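Local atomic coordinates of NmrA family protein (Shigella flexneri 2a, PDB entry 3QVO), a protein that is of unknown function but belongs to the NmrA family and, with its Rossmann fold, probably binds NAD(P). Residues Gln89-Ala94 with Arg119-Leu124. Sequence-based numbering, arbitrary orientation.
Sequences QDIVYA and RLIFVL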
ATOM      1  N   GLN A  89      10.101  -7.462 -10.898  1.00 51.26           N
ATOM      2  CA  GLN A  89       9.343  -7.532  -9.655  1.00 50.84           C
ATOM      3  C   GLN A  89       8.138  -8.445  -9.767  1.00 51.62           C
ATOM      4  O   GLN A  89       7.578  -8.610 -10.822  1.00 53.08           O
ATOM      5  CB  GLN A  89       8.856  -6.155  -9.214  1.00 48.40           C
ATOM      6  CG  GLN A  89       9.947  -5.099  -9.018  1.00 49.91           C
ATOM      7  CD  GLN A  89      10.872  -5.383  -7.856  1.00 51.09           C
ATOM      8  OE1 GLN A  89      10.612  -6.279  -7.058  1.00 53.22           O
ATOM      9  NE2 GLN A  89      11.921  -4.569  -7.712  1.00 49.39           N
ATOM     10  N   ASP A  90       7.717  -8.997  -8.654  1.00 52.68           N
ATOM     11  CA  ASP A  90       6.543  -9.866  -8.615  1.00 54.46           C
ATOM     12  C   ASP A  90       5.350  -9.171  -7.971  1.00 53.94           C
ATOM     13  O   ASP A  90       4.234  -9.447  -8.335  1.00 54.69           O
ATOM     14  CB  ASP A  90       6.890 -11.144  -7.851  1.00 55.49           C
ATOM     15  CG  ASP A  90       8.040 -11.863  -8.495  1.00 58.66           C
ATOM     16  OD1 ASP A  90       7.912 -12.126  -9.704  1.00 63.84           O
ATOM     17  OD2 ASP A  90       9.105 -12.090  -7.855  1.00 60.53           O
ATOM     18  N   ILE A  91       5.583  -8.310  -6.994  1.00 53.18           N
ATOM     19  CA  ILE A  91       4.499  -7.752  -6.200  1.00 53.63           C
ATOM     20  C   ILE A  91       4.866  -6.333  -5.881  1.00 52.33           C
ATOM     21  O   ILE A  91       5.980  -6.068  -5.449  1.00 51.72           O
ATOM     22  CB  ILE A  91       4.289  -8.492  -4.883  1.00 55.27           C
ATOM     23  CG1 ILE A  91       3.755  -9.904  -5.106  1.00 59.58           C
ATOM     24  CG2 ILE A  91       3.273  -7.798  -4.031  1.00 55.16           C
ATOM     25  CD1 ILE A  91       3.852 -10.795  -3.858  1.00 60.79           C
ATOM     26  N   VAL A  92       3.932  -5.422  -6.149  1.00 52.42           N
ATOM     27  CA  VAL A  92       4.105  -4.002  -5.874  1.00 50.86           C
ATOM     28  C   VAL A  92       3.207  -3.646  -4.731  1.00 52.15           C
ATOM     29  O   VAL A  92       2.026  -3.997  -4.724  1.00 51.18           O
ATOM     30  CB  VAL A  92       3.734  -3.137  -7.103  1.00 49.99           C
ATOM     31  CG1 VAL A  92       3.826  -1.640  -6.767  1.00 46.47           C
ATOM     32  CG2 VAL A  92       4.644  -3.476  -8.264  1.00 49.11           C
ATOM     33  N   TYR A  93       3.802  -2.956  -3.766  1.00 53.86           N
ATOM     34  CA  TYR A  93       3.116  -2.458  -2.633  1.00 55.83           C
ATOM     35  C   TYR A  93       3.337  -0.960  -2.628  1.00 56.81           C
ATOM     36  O   TYR A  93       4.462  -0.491  -2.514  1.00 58.16           O
ATOM     37  CB  TYR A  93       3.628  -3.125  -1.361  1.00 57.45           C
ATOM     38  CG  TYR A  93       3.389  -2.286  -0.107  1.00 60.85           C
ATOM     39  CD1 TYR A  93       2.256  -1.532   0.020  1.00 59.43           C
ATOM     40  CD2 TYR A  93       4.286  -2.294   0.959  1.00 65.92           C
ATOM     41  CE1 TYR A  93       2.006  -0.767   1.116  1.00 61.35           C
ATOM     42  CE2 TYR A  93       4.031  -1.490   2.088  1.00 70.00           C
ATOM     43  CZ  TYR A  93       2.874  -0.729   2.122  1.00 67.16           C
ATOM     44  OH  TYR A  93       2.556   0.066   3.175  1.00 76.33           O
ATOM     45  N   ALA A  94       2.236  -0.227  -2.796  1.00 56.95           N
ATOM     46  CA  ALA A  94       2.212   1.198  -2.912  1.00 57.84           C
ATOM     47  C   ALA A  94       1.500   1.768  -1.699  1.00 60.70           C
ATOM     48  O   ALA A  94       0.378   1.362  -1.367  1.00 58.78           O
ATOM     49  CB  ALA A  94       1.467   1.620  -4.173  1.00 56.16           C
ATOM     50  N   ARG A 119       0.741  -7.982  -9.882  1.00 54.33           N
ATOM     51  CA  ARG A 119       0.169  -7.982  -8.536  1.00 53.76           C
ATOM     52  C   ARG A 119       0.458  -6.700  -7.785  1.00 52.24           C
ATOM     53  O   ARG A 119       1.639  -6.397  -7.512  1.00 51.32           O
ATOM     54  CB  ARG A 119       0.675  -9.189  -7.736  1.00 55.02           C
ATOM     55  CG  ARG A 119      -0.106  -9.416  -6.451  1.00 55.40           C
ATOM     56  CD  ARG A 119      -1.479  -9.954  -6.711  1.00 57.07           C
ATOM     57  NE  ARG A 119      -2.191 -10.219  -5.468  1.00 58.14           N
ATOM     58  CZ  ARG A 119      -2.989  -9.368  -4.836  1.00 57.61           C
ATOM     59  NH1 ARG A 119      -3.561  -9.745  -3.725  1.00 62.82           N
ATOM     60  NH2 ARG A 119      -3.257  -8.167  -5.317  1.00 57.51           N
ATOM     61  N   LEU A 120      -0.618  -5.963  -7.457  1.00 52.04           N
ATOM     62  CA  LEU A 120      -0.558  -4.659  -6.808  1.00 50.92           C
ATOM     63  C   LEU A 120      -1.362  -4.606  -5.530  1.00 52.13           C
ATOM     64  O   LEU A 120      -2.542  -5.005  -5.495  1.00 52.93           O
ATOM     65  CB  LEU A 120      -1.106  -3.583  -7.765  1.00 51.21           C
ATOM     66  CG  LEU A 120      -1.245  -2.133  -7.259  1.00 51.10           C
ATOM     67  CD1 LEU A 120       0.145  -1.489  -6.944  1.00 47.40           C
ATOM     68  CD2 LEU A 120      -2.044  -1.305  -8.259  1.00 47.98           C
ATOM     69  N   ILE A 121      -0.726  -4.112  -4.467  1.00 52.52           N
ATOM     70  CA  ILE A 121      -1.399  -3.814  -3.191  1.00 52.30           C
ATOM     71  C   ILE A 121      -1.290  -2.313  -3.042  1.00 52.99           C
ATOM     72  O   ILE A 121      -0.178  -1.773  -3.030  1.00 52.65           O
ATOM     73  CB  ILE A 121      -0.715  -4.519  -1.993  1.00 52.47           C
ATOM     74  CG1 ILE A 121      -0.665  -6.024  -2.239  1.00 53.72           C
ATOM     75  CG2 ILE A 121      -1.461  -4.208  -0.706  1.00 50.74           C
ATOM     76  CD1 ILE A 121       0.200  -6.820  -1.249  1.00 54.85           C
ATOM     77  N   PHE A 122      -2.428  -1.624  -3.011  1.00 53.68           N
ATOM     78  CA  PHE A 122      -2.436  -0.184  -3.092  1.00 54.16           C
ATOM     79  C   PHE A 122      -3.270   0.402  -1.940  1.00 55.56           C
ATOM     80  O   PHE A 122      -4.488   0.135  -1.812  1.00 55.12           O
ATOM     81  CB  PHE A 122      -2.989   0.244  -4.447  1.00 54.10           C
ATOM     82  CG  PHE A 122      -2.649   1.689  -4.862  1.00 55.13           C
ATOM     83  CD1 PHE A 122      -3.351   2.755  -4.373  1.00 58.85           C
ATOM     84  CD2 PHE A 122      -1.653   1.951  -5.792  1.00 55.23           C
ATOM     85  CE1 PHE A 122      -3.053   4.064  -4.794  1.00 59.81           C
ATOM     86  CE2 PHE A 122      -1.342   3.241  -6.203  1.00 54.73           C
ATOM     87  CZ  PHE A 122      -2.034   4.291  -5.709  1.00 58.41           C
ATOM     88  N   VAL A 123      -2.594   1.192  -1.116  1.00 56.08           N
ATOM     89  CA  VAL A 123      -3.206   1.799   0.073  1.00 57.37           C
ATOM     90  C   VAL A 123      -3.713   3.145  -0.263  1.00 58.66           C
ATOM     91  O   VAL A 123      -2.959   3.980  -0.772  1.00 58.96           O
ATOM     92  CB  VAL A 123      -2.229   1.917   1.248  1.00 57.74           C
ATOM     93  CG1 VAL A 123      -2.949   2.586   2.479  1.00 59.37           C
ATOM     94  CG2 VAL A 123      -1.744   0.542   1.627  1.00 55.60           C
ATOM     95  N   LEU A 124      -5.009   3.359  -0.014  1.00 60.48           N
ATOM     96  CA  LEU A 124      -5.581   4.692  -0.121  1.00 62.26           C
ATOM     97  C   LEU A 124      -6.040   5.178   1.239  1.00 64.22           C
ATOM     98  O   LEU A 124      -7.104   4.783   1.757  1.00 63.61           O
ATOM     99  CB  LEU A 124      -6.721   4.744  -1.152  1.00 63.59           C
ATOM    100  CG  LEU A 124      -6.276   4.662  -2.627  1.00 64.39           C
ATOM    101  CD1 LEU A 124      -7.447   4.249  -3.520  1.00 66.55           C
ATOM    102  CD2 LEU A 124      -5.668   5.992  -3.108  1.00 65.23           C
TER
HETATM  103  O   HOH W   1       3.290 -10.016 -10.612  1.00 54.77           O
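V92 and L120 meet on one face of a parallel strand pair, and with A94 and F122 they illustrate how side chains of neighbouring parallel strands pack in a Rossmann sheet. The chi1 of V92, 176°, sets CG1 beside its own carbonyl carbon, and there it meets L120 CD1 at 3.7 Å, the two side chains crossing at a slant. That leucine methyl also lies over toward A94, whose CB sits against the F122 ring, 3.5 Å from CD2 and a little farther from CE2. A94 CB approaches the ring obliquely, close to both CD2 and CE2.

The other face carries I91, Y93, R119, I121 and V123. I91 and R119 run side by side in the same direction, I91 CG1 being 4.1 Å from R119 CB; beyond this apolar stem R119 bends at chi2, 72°, and its guanidinium group turns away to the carbonyl oxygens of P211 and E164 and to T166 OG1. Y93 meets V123 through the edge of its ring, CE1 to CG2, 4.0 Å, and the carbonyl oxygen of I121 lies in the ring plane at the same edge.

Between the faces, V92 and A94 each donate from N and accept at O: V92 N to R119 O (2.8 Å), I121 N to V92 O, A94 N to I121 O and V123 N to A94 O (3.0 Å), a parallel ladder whose four bonds are all nearly straight.

Helix 101-114 connects the two strands as the crossover of a beta-alpha-beta unit and lies over the face of V92, L120 and F122. M112 of that helix covers V92 and L120, and its A105 meets F122, while helix 197-209 packs on Y93, R119 and I121 across the sheet. Strand 24-29 continues the sheet beyond 91-95, and strand 164-174 does so beyond 119-123.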